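Local coordinates for Pre-mRNA-processing-splicing factor 8 (Cryptococcus neoformans var. grubii serotype A, PDB 6MX6), which probably excises itself from the spliceosomal factor Prp8 by protein splicing, as an intein with a Hint-type fold, at residues A[6-11]-A[21-26]; A[42-47]-A[155-160]. All blocks are in the same frame, centred on the assembly; numbering follows the deposited sequence.

Overall arrangement
The two contacts lie on the same side of the chain's centre, their own centres about 10 Å apart, and come in series: interaction 1 closes a hairpin near the N-terminus before interaction 2 pairs strand 38-49 with strand 152-159, over a hundred residues later. They meet on one four-stranded antiparallel sheet, in which strand 152-159 runs between strand 6-7 and strand 38-49. Ser155 is the joint: its backbone N approaches Leu6 O at 2.9 Å, a probable hydrogen bond, and its OG is bonded to Asn8 OD1. N-terminal and C-terminal parts of the chain are thus knitted together, as expected of a Hint domain, which brings its two splice junctions close.

Interaction 1: residues A[6-11]-A[21-26]; sequences LQNGTR and LVEDVQ
The side-chain amide of Asn8 and the carboxylate of Glu23 lie stacked, their planes 17° apart, with Asn8 CG 4.0 Å from Glu23 OE1. The same OE1 takes the backbone N-H of Gly9 on its syn side, 2.8 Å from Gly9 N and 20° out of the carboxylate plane. Glu23 can reach back this far because its chain bends sharply at chi2 (-95°). Gly9 lies within the type II turn from Gln7 to Thr10, where its backbone angles call for glycine. Gln7 O is gripped twice within this turn, by Thr10 N and by Thr10 OG1, the hydroxyl sitting 2.7 Å away on a lone pair in the carbonyl plane. Val22 packs against the turn, its CG1 3.4 Å from Gln7 O, while Val22 N donates to Thr10 O at 2.9 Å. At the open end of the hairpin, Leu21 CD2 rests 3.6 Å from Arg11 CG; the arginine's NE continues to a salt bridge with Glu19. Val22 reaches Phe157 of strand 152-159, and Leu6 packs on Leu63 and Cys65 of strand 63-65, while Glu23 touches Ser155, the outside partner of Asn8, so that the turn and the 3-10 segment 22-24 both meet strand 152-159.

Interaction 2: residues A[42-47]-A[155-160]; sequences SKIVRG and SGFVVD
Residues 42-47 and 155-159 run antiparallel, their short axes 160° apart in direction and 4.6 Å at closest approach. Two hydrogen-bonded pairs hold them. Ser42 and Val158 exchange both backbone bonds, with Val158 N 2.8 Å from Ser42 O, and Val45 and Gly156 do the same, Val45 N lying 2.9 Å from Gly156 O in a nearly straight bond. Between the pairs the register slips by one residue: a beta bulge at Lys43 and Ile44 opposite Phe157, where Lys43 adopts positive phi (61°).

At the bulge, Lys43 turns toward the partner strand and lays its aliphatic chain obliquely across Val158, its CB 3.6 Å from Val158 CG2; that methyl also meets Ser42 OG. Ile44 starts away from the partner but bends back, bringing CD1 to 3.7 Å from Phe157 CB, and the two side chains then run side by side in the same direction. Gly156 leaves room for Val45, whose CG2 comes 3.5 Å from Gly156 O. At the next pair, extended as far as NE, the Arg46 chain turns at chi4 (-65°) and brings NH1 to Ser155 OG, 3.1 Å away, for a weak bond; the stronger partner of that hydroxyl is Asn8.

Phe157 packs beside Ala41 of strand 38-49 and Leu31 of strand 30-32, which borders strand 38-49, and meets Val25 from the loop after strand 19-21. The other edge of strand 152-159 pairs with strand 6-7, which makes it an inner strand of the sheet.

Interaction 1: residues A[6-11]-A[21-26]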
ATOM      1  N   LEU A   6      -3.864   6.415  -2.645  1.00 15.71           N
ATOM      2  CA  LEU A   6      -2.934   5.888  -3.641  1.00 14.21           C
ATOM      3  C   LEU A   6      -3.001   6.670  -4.942  1.00 15.49           C
ATOM      4  O   LEU A   6      -4.051   7.191  -5.319  1.00 15.76           O
ATOM      5  CB  LEU A   6      -3.234   4.416  -3.944  1.00 22.02           C
ATOM      6  CG  LEU A   6      -3.175   3.472  -2.745  1.00 19.48           C
ATOM      7  CD1 LEU A   6      -3.604   2.083  -3.199  1.00 28.25           C
ATOM      8  CD2 LEU A   6      -1.773   3.429  -2.176  1.00 24.12           C
ATOM      9  N   GLN A   7      -1.875   6.712  -5.658  1.00 14.42           N
ATOM     10  CA  GLN A   7      -1.856   7.400  -6.937  1.00 12.71           C
ATOM     11  C   GLN A   7      -2.814   6.740  -7.910  1.00 14.23           C
ATOM     12  O   GLN A   7      -2.903   5.507  -7.981  1.00 15.48           O
ATOM     13  CB  GLN A   7      -0.454   7.395  -7.547  1.00 16.90           C
ATOM     14  CG  GLN A   7      -0.372   8.241  -8.803  1.00 17.75           C
ATOM     15  CD  GLN A   7       1.043   8.328  -9.339  1.00 26.52           C
ATOM     16  OE1 GLN A   7       1.660   7.310  -9.632  1.00 16.94           O
ATOM     17  NE2 GLN A   7       1.563   9.548  -9.463  1.00 23.48           N
ATOM     18  N   ASN A   8      -3.545   7.565  -8.658  1.00 17.35           N
ATOM     19  CA  ASN A   8      -4.399   7.036  -9.713  1.00 15.36           C
ATOM     20  C   ASN A   8      -3.591   6.171 -10.672  1.00 21.59           C
ATOM     21  O   ASN A   8      -2.462   6.507 -11.046  1.00 22.02           O
ATOM     22  CB  ASN A   8      -5.075   8.169 -10.477  1.00 17.54           C
ATOM     23  CG  ASN A   8      -6.251   8.765  -9.716  1.00 24.64           C
ATOM     24  OD1 ASN A   8      -6.457   8.476  -8.537  1.00 21.02           O
ATOM     25  ND2 ASN A   8      -7.024   9.604 -10.391  1.00 22.80           N
ATOM     26  N   GLY A   9      -4.187   5.065 -11.084  1.00 18.27           N
ATOM     27  CA  GLY A   9      -3.514   4.099 -11.925  1.00 17.84           C
ATOM     28  C   GLY A   9      -2.912   2.941 -11.170  1.00 24.35           C
ATOM     29  O   GLY A   9      -2.391   2.012 -11.801  1.00 25.09           O
ATOM     30  N   THR A  10      -2.966   2.966  -9.842  1.00 18.54           N
ATOM     31  CA  THR A  10      -2.541   1.821  -9.053  1.00 18.11           C
ATOM     32  C   THR A  10      -3.506   0.662  -9.292  1.00 19.92           C
ATOM     33  O   THR A  10      -4.726   0.829  -9.214  1.00 19.04           O
ATOM     34  CB  THR A  10      -2.483   2.179  -7.569  1.00 22.17           C
ATOM     35  OG1 THR A  10      -1.576   3.278  -7.353  1.00 19.37           O
ATOM     36  CG2 THR A  10      -2.022   0.982  -6.767  1.00 22.79           C
ATOM     37  N   ARG A  11      -2.955  -0.512  -9.602  1.00 20.56           N
ATOM     38  CA  ARG A  11      -3.753  -1.680  -9.968  1.00 21.02           C
ATOM     39  C   ARG A  11      -3.992  -2.546  -8.737  1.00 23.77           C
ATOM     40  O   ARG A  11      -3.038  -3.019  -8.109  1.00 21.65           O
ATOM     41  CB  ARG A  11      -3.047  -2.483 -11.068  1.00 24.31           C
ATOM     42  CG  ARG A  11      -2.801  -1.689 -12.346  1.00 28.01           C
ATOM     43  CD  ARG A  11      -1.614  -2.230 -13.140  1.00 37.48           C
ATOM     44  NE  ARG A  11      -1.789  -3.637 -13.482  1.00 40.93           N
ATOM     45  CZ  ARG A  11      -0.874  -4.376 -14.102  1.00 37.78           C
ATOM     46  NH1 ARG A  11       0.289  -3.840 -14.449  1.00 34.98           N
ATOM     47  NH2 ARG A  11      -1.123  -5.651 -14.369  1.00 35.06           N
ATOM     48  N   LEU A  21      -8.492  -0.558 -11.380  1.00 24.01           N
ATOM     49  CA  LEU A  21      -7.679   0.598 -11.023  1.00 24.77           C
ATOM     50  C   LEU A  21      -8.274   1.269  -9.790  1.00 30.20           C
ATOM     51  O   LEU A  21      -9.488   1.254  -9.580  1.00 25.56           O
ATOM     52  CB  LEU A  21      -7.593   1.587 -12.185  1.00 25.76           C
ATOM     53  CG  LEU A  21      -6.934   1.074 -13.473  1.00 27.78           C
ATOM     54  CD1 LEU A  21      -6.908   2.175 -14.532  1.00 30.18           C
ATOM     55  CD2 LEU A  21      -5.532   0.543 -13.214  1.00 28.93           C
ATOM     56  N   VAL A  22      -7.401   1.837  -8.956  1.00 19.73           N
ATOM     57  CA  VAL A  22      -7.844   2.352  -7.664  1.00 17.79           C
ATOM     58  C   VAL A  22      -8.936   3.402  -7.847  1.00 20.92           C
ATOM     59  O   VAL A  22      -9.881   3.478  -7.053  1.00 25.59           O
ATOM     60  CB  VAL A  22      -6.649   2.906  -6.857  1.00 19.78           C
ATOM     61  CG1 VAL A  22      -5.959   4.055  -7.601  1.00 18.41           C
ATOM     62  CG2 VAL A  22      -7.108   3.370  -5.486  1.00 22.09           C
ATOM     63  N   GLU A  23      -8.837   4.214  -8.899  1.00 21.08           N
ATOM     64  CA  GLU A  23      -9.822   5.266  -9.121  1.00 25.72           C
ATOM     65  C   GLU A  23     -11.136   4.739  -9.685  1.00 22.99           C
ATOM     66  O   GLU A  23     -12.112   5.496  -9.734  1.00 28.56           O
ATOM     67  CB  GLU A  23      -9.258   6.342 -10.052  1.00 27.64           C
ATOM     68  CG  GLU A  23      -9.050   5.900 -11.493  1.00 25.92           C
ATOM     69  CD  GLU A  23      -7.624   5.425 -11.748  1.00 31.14           C
ATOM     70  OE1 GLU A  23      -6.972   4.983 -10.781  1.00 24.71           O
ATOM     71  OE2 GLU A  23      -7.161   5.504 -12.906  1.00 33.73           O
ATOM     72  N   ASP A  24     -11.188   3.477 -10.102  1.00 24.00           N
ATOM     73  CA  ASP A  24     -12.429   2.856 -10.555  1.00 27.73           C
ATOM     74  C   ASP A  24     -13.146   2.106  -9.442  1.00 26.38           C
ATOM     75  O   ASP A  24     -14.237   1.576  -9.673  1.00 28.99           O
ATOM     76  CB  ASP A  24     -12.150   1.904 -11.725  1.00 27.53           C
ATOM     77  CG  ASP A  24     -11.580   2.622 -12.938  1.00 42.50           C
ATOM     78  OD1 ASP A  24     -11.841   3.835 -13.088  1.00 41.64           O
ATOM     79  OD2 ASP A  24     -10.866   1.977 -13.741  1.00 49.42           O
ATOM     80  N   VAL A  25     -12.561   2.050  -8.247  1.00 24.20           N
ATOM     81  CA  VAL A  25     -13.209   1.415  -7.105  1.00 24.41           C
ATOM     82  C   VAL A  25     -14.377   2.279  -6.654  1.00 28.76           C
ATOM     83  O   VAL A  25     -14.214   3.478  -6.403  1.00 30.57           O
ATOM     84  CB  VAL A  25     -12.205   1.216  -5.964  1.00 26.55           C
ATOM     85  CG1 VAL A  25     -12.912   0.734  -4.702  1.00 24.56           C
ATOM     86  CG2 VAL A  25     -11.103   0.238  -6.390  1.00 22.21           C
ATOM     87  N   GLN A  26     -15.556   1.677  -6.544  1.00 31.12           N
ATOM     88  CA  GLN A  26     -16.752   2.410  -6.151  1.00 29.74           C
ATOM     89  C   GLN A  26     -17.318   1.845  -4.857  1.00 31.95           C
ATOM     90  O   GLN A  26     -16.932   0.767  -4.405  1.00 30.18           O
ATOM     91  CB  GLN A  26     -17.806   2.383  -7.265  1.00 31.09           C
ATOM     92  CG  GLN A  26     -17.865   3.682  -8.055  1.00 46.39           C
ATOM     93  CD  GLN A  26     -17.827   4.922  -7.159  1.00 61.81           C
ATOM     94  OE1 GLN A  26     -18.557   5.018  -6.162  1.00 46.24           O
ATOM     95  NE2 GLN A  26     -16.965   5.876  -7.510  1.00 48.75           N
TER

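Interaction 2: residues A[42-47]-A[155-160]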
ATOM      1  N   SER A  42     -15.433   1.505   0.974  1.00 34.20           N
ATOM      2  CA  SER A  42     -16.405   2.574   1.151  1.00 38.73           C
ATOM      3  C   SER A  42     -15.676   3.902   1.275  1.00 32.62           C
ATOM      4  O   SER A  42     -14.447   3.956   1.357  1.00 27.48           O
ATOM      5  CB  SER A  42     -17.298   2.332   2.376  1.00 35.64           C
ATOM      6  OG  SER A  42     -16.538   2.213   3.563  1.00 32.52           O
ATOM      7  N   LYS A  43     -16.457   4.982   1.278  1.00 29.99           N
ATOM      8  CA  LYS A  43     -15.937   6.327   1.526  1.00 31.16           C
ATOM      9  C   LYS A  43     -14.896   6.720   0.473  1.00 23.85           C
ATOM     10  O   LYS A  43     -13.788   7.146   0.790  1.00 24.15           O
ATOM     11  CB  LYS A  43     -15.342   6.432   2.932  1.00 31.02           C
ATOM     12  CG  LYS A  43     -16.315   6.235   4.087  1.00 41.58           C
ATOM     13  CD  LYS A  43     -15.635   6.587   5.414  1.00 46.34           C
ATOM     14  CE  LYS A  43     -16.547   6.342   6.612  1.00 58.74           C
ATOM     15  NZ  LYS A  43     -16.059   5.233   7.495  1.00 46.94           N
ATOM     16  N   ILE A  44     -15.295   6.600  -0.792  1.00 27.59           N
ATOM     17  CA  ILE A  44     -14.432   6.947  -1.919  1.00 28.44           C
ATOM     18  C   ILE A  44     -14.119   8.438  -1.875  1.00 30.73           C
ATOM     19  O   ILE A  44     -15.024   9.278  -1.896  1.00 26.15           O
ATOM     20  CB  ILE A  44     -15.097   6.572  -3.250  1.00 30.71           C
ATOM     21  CG1 ILE A  44     -15.750   5.194  -3.162  1.00 35.82           C
ATOM     22  CG2 ILE A  44     -14.101   6.674  -4.398  1.00 29.78           C
ATOM     23  CD1 ILE A  44     -14.806   4.086  -2.829  1.00 25.31           C
ATOM     24  N   VAL A  45     -12.831   8.778  -1.858  1.00 22.05           N
ATOM     25  CA  VAL A  45     -12.406  10.171  -1.856  1.00 19.30           C
ATOM     26  C   VAL A  45     -11.310  10.352  -2.899  1.00 29.29           C
ATOM     27  O   VAL A  45     -10.645   9.397  -3.305  1.00 23.38           O
ATOM     28  CB  VAL A  45     -11.913  10.620  -0.468  1.00 25.36           C
ATOM     29  CG1 VAL A  45     -13.084  10.706   0.501  1.00 23.88           C
ATOM     30  CG2 VAL A  45     -10.866   9.647   0.046  1.00 27.78           C
ATOM     31  N   ARG A  46     -11.137  11.593  -3.354  1.00 20.70           N
ATOM     32  CA  ARG A  46     -10.137  11.873  -4.378  1.00 20.15           C
ATOM     33  C   ARG A  46      -9.485  13.218  -4.114  1.00 23.23           C
ATOM     34  O   ARG A  46     -10.085  14.115  -3.519  1.00 17.51           O
ATOM     35  CB  ARG A  46     -10.725  11.894  -5.794  1.00 22.39           C
ATOM     36  CG  ARG A  46     -11.527  10.673  -6.177  1.00 40.24           C
ATOM     37  CD  ARG A  46     -11.484  10.442  -7.680  1.00 39.85           C
ATOM     38  NE  ARG A  46     -12.560   9.569  -8.148  1.00 61.12           N
ATOM     39  CZ  ARG A  46     -12.693   8.286  -7.822  1.00 44.43           C
ATOM     40  NH1 ARG A  46     -11.814   7.697  -7.021  1.00 37.70           N
ATOM     41  NH2 ARG A  46     -13.712   7.587  -8.303  1.00 43.53           N
ATOM     42  N   GLY A  47      -8.252  13.356  -4.583  1.00 19.60           N
ATOM     43  CA  GLY A  47      -7.612  14.652  -4.492  1.00 21.53           C
ATOM     44  C   GLY A  47      -6.406  14.693  -5.400  1.00 19.30           C
ATOM     45  O   GLY A  47      -6.222  13.819  -6.243  1.00 17.05           O
ATOM     46  N   SER A 155      -6.595   8.596  -5.242  1.00 17.70           N
ATOM     47  CA  SER A 155      -7.895   8.107  -4.812  1.00 20.01           C
ATOM     48  C   SER A 155      -7.708   7.276  -3.553  1.00 24.89           C
ATOM     49  O   SER A 155      -6.715   6.548  -3.412  1.00 19.75           O
ATOM     50  CB  SER A 155      -8.574   7.281  -5.910  1.00 20.43           C
ATOM     51  OG  SER A 155      -8.711   8.035  -7.106  1.00 23.51           O
ATOM     52  N   GLY A 156      -8.660   7.407  -2.631  1.00 17.72           N
ATOM     53  CA  GLY A 156      -8.614   6.674  -1.384  1.00 21.89           C
ATOM     54  C   GLY A 156      -9.990   6.138  -1.033  1.00 24.81           C
ATOM     55  O   GLY A 156     -11.002   6.539  -1.607  1.00 22.44           O
ATOM     56  N   PHE A 157     -10.001   5.207  -0.089  1.00 23.97           N
ATOM     57  CA  PHE A 157     -11.231   4.627   0.434  1.00 21.89           C
ATOM     58  C   PHE A 157     -10.872   3.883   1.709  1.00 29.23           C
ATOM     59  O   PHE A 157      -9.698   3.658   2.010  1.00 28.22           O
ATOM     60  CB  PHE A 157     -11.926   3.703  -0.580  1.00 26.76           C
ATOM     61  CG  PHE A 157     -11.001   2.729  -1.268  1.00 26.33           C
ATOM     62  CD1 PHE A 157     -10.431   1.678  -0.570  1.00 25.84           C
ATOM     63  CD2 PHE A 157     -10.728   2.852  -2.622  1.00 23.31           C
ATOM     64  CE1 PHE A 157      -9.592   0.773  -1.207  1.00 25.48           C
ATOM     65  CE2 PHE A 157      -9.881   1.956  -3.265  1.00 25.15           C
ATOM     66  CZ  PHE A 157      -9.317   0.917  -2.554  1.00 32.61           C
ATOM     67  N   VAL A 158     -11.891   3.520   2.466  1.00 34.71           N
ATOM     68  CA  VAL A 158     -11.693   2.657   3.620  1.00 31.75           C
ATOM     69  C   VAL A 158     -12.103   1.252   3.222  1.00 28.09           C
ATOM     70  O   VAL A 158     -12.900   1.039   2.300  1.00 30.56           O
ATOM     71  CB  VAL A 158     -12.466   3.125   4.872  1.00 37.52           C
ATOM     72  CG1 VAL A 158     -11.704   4.237   5.580  1.00 35.10           C
ATOM     73  CG2 VAL A 158     -13.849   3.571   4.504  1.00 35.81           C
ATOM     74  N   VAL A 159     -11.525   0.286   3.915  1.00 32.56           N
ATOM     75  CA  VAL A 159     -11.783  -1.126   3.697  1.00 31.57           C
ATOM     76  C   VAL A 159     -12.128  -1.731   5.050  1.00 25.18           C
ATOM     77  O   VAL A 159     -11.522  -1.376   6.064  1.00 27.48           O
ATOM     78  CB  VAL A 159     -10.554  -1.813   3.055  1.00 36.07           C
ATOM     79  CG1 VAL A 159     -10.536  -3.297   3.342  1.00 32.22           C
ATOM     80  CG2 VAL A 159     -10.525  -1.555   1.559  1.00 34.78           C
ATOM     81  N   ASP A 160     -13.115  -2.624   5.071  1.00 39.59           N
ATOM     82  CA  ASP A 160     -13.579  -3.219   6.317  1.00 39.18           C
ATOM     83  C   ASP A 160     -12.598  -4.297   6.781  1.00 48.12           C
ATOM     84  O   ASP A 160     -11.503  -4.457   6.233  1.00 42.23           O
ATOM     85  CB  ASP A 160     -14.994  -3.769   6.146  1.00 40.52           C
ATOM     86  CG  ASP A 160     -15.050  -4.978   5.224  1.00 48.04           C
ATOM     87  OD1 ASP A 160     -14.246  -5.051   4.268  1.00 46.40           O
ATOM     88  OD2 ASP A 160     -15.911  -5.855   5.450  1.00 53.63           O
TER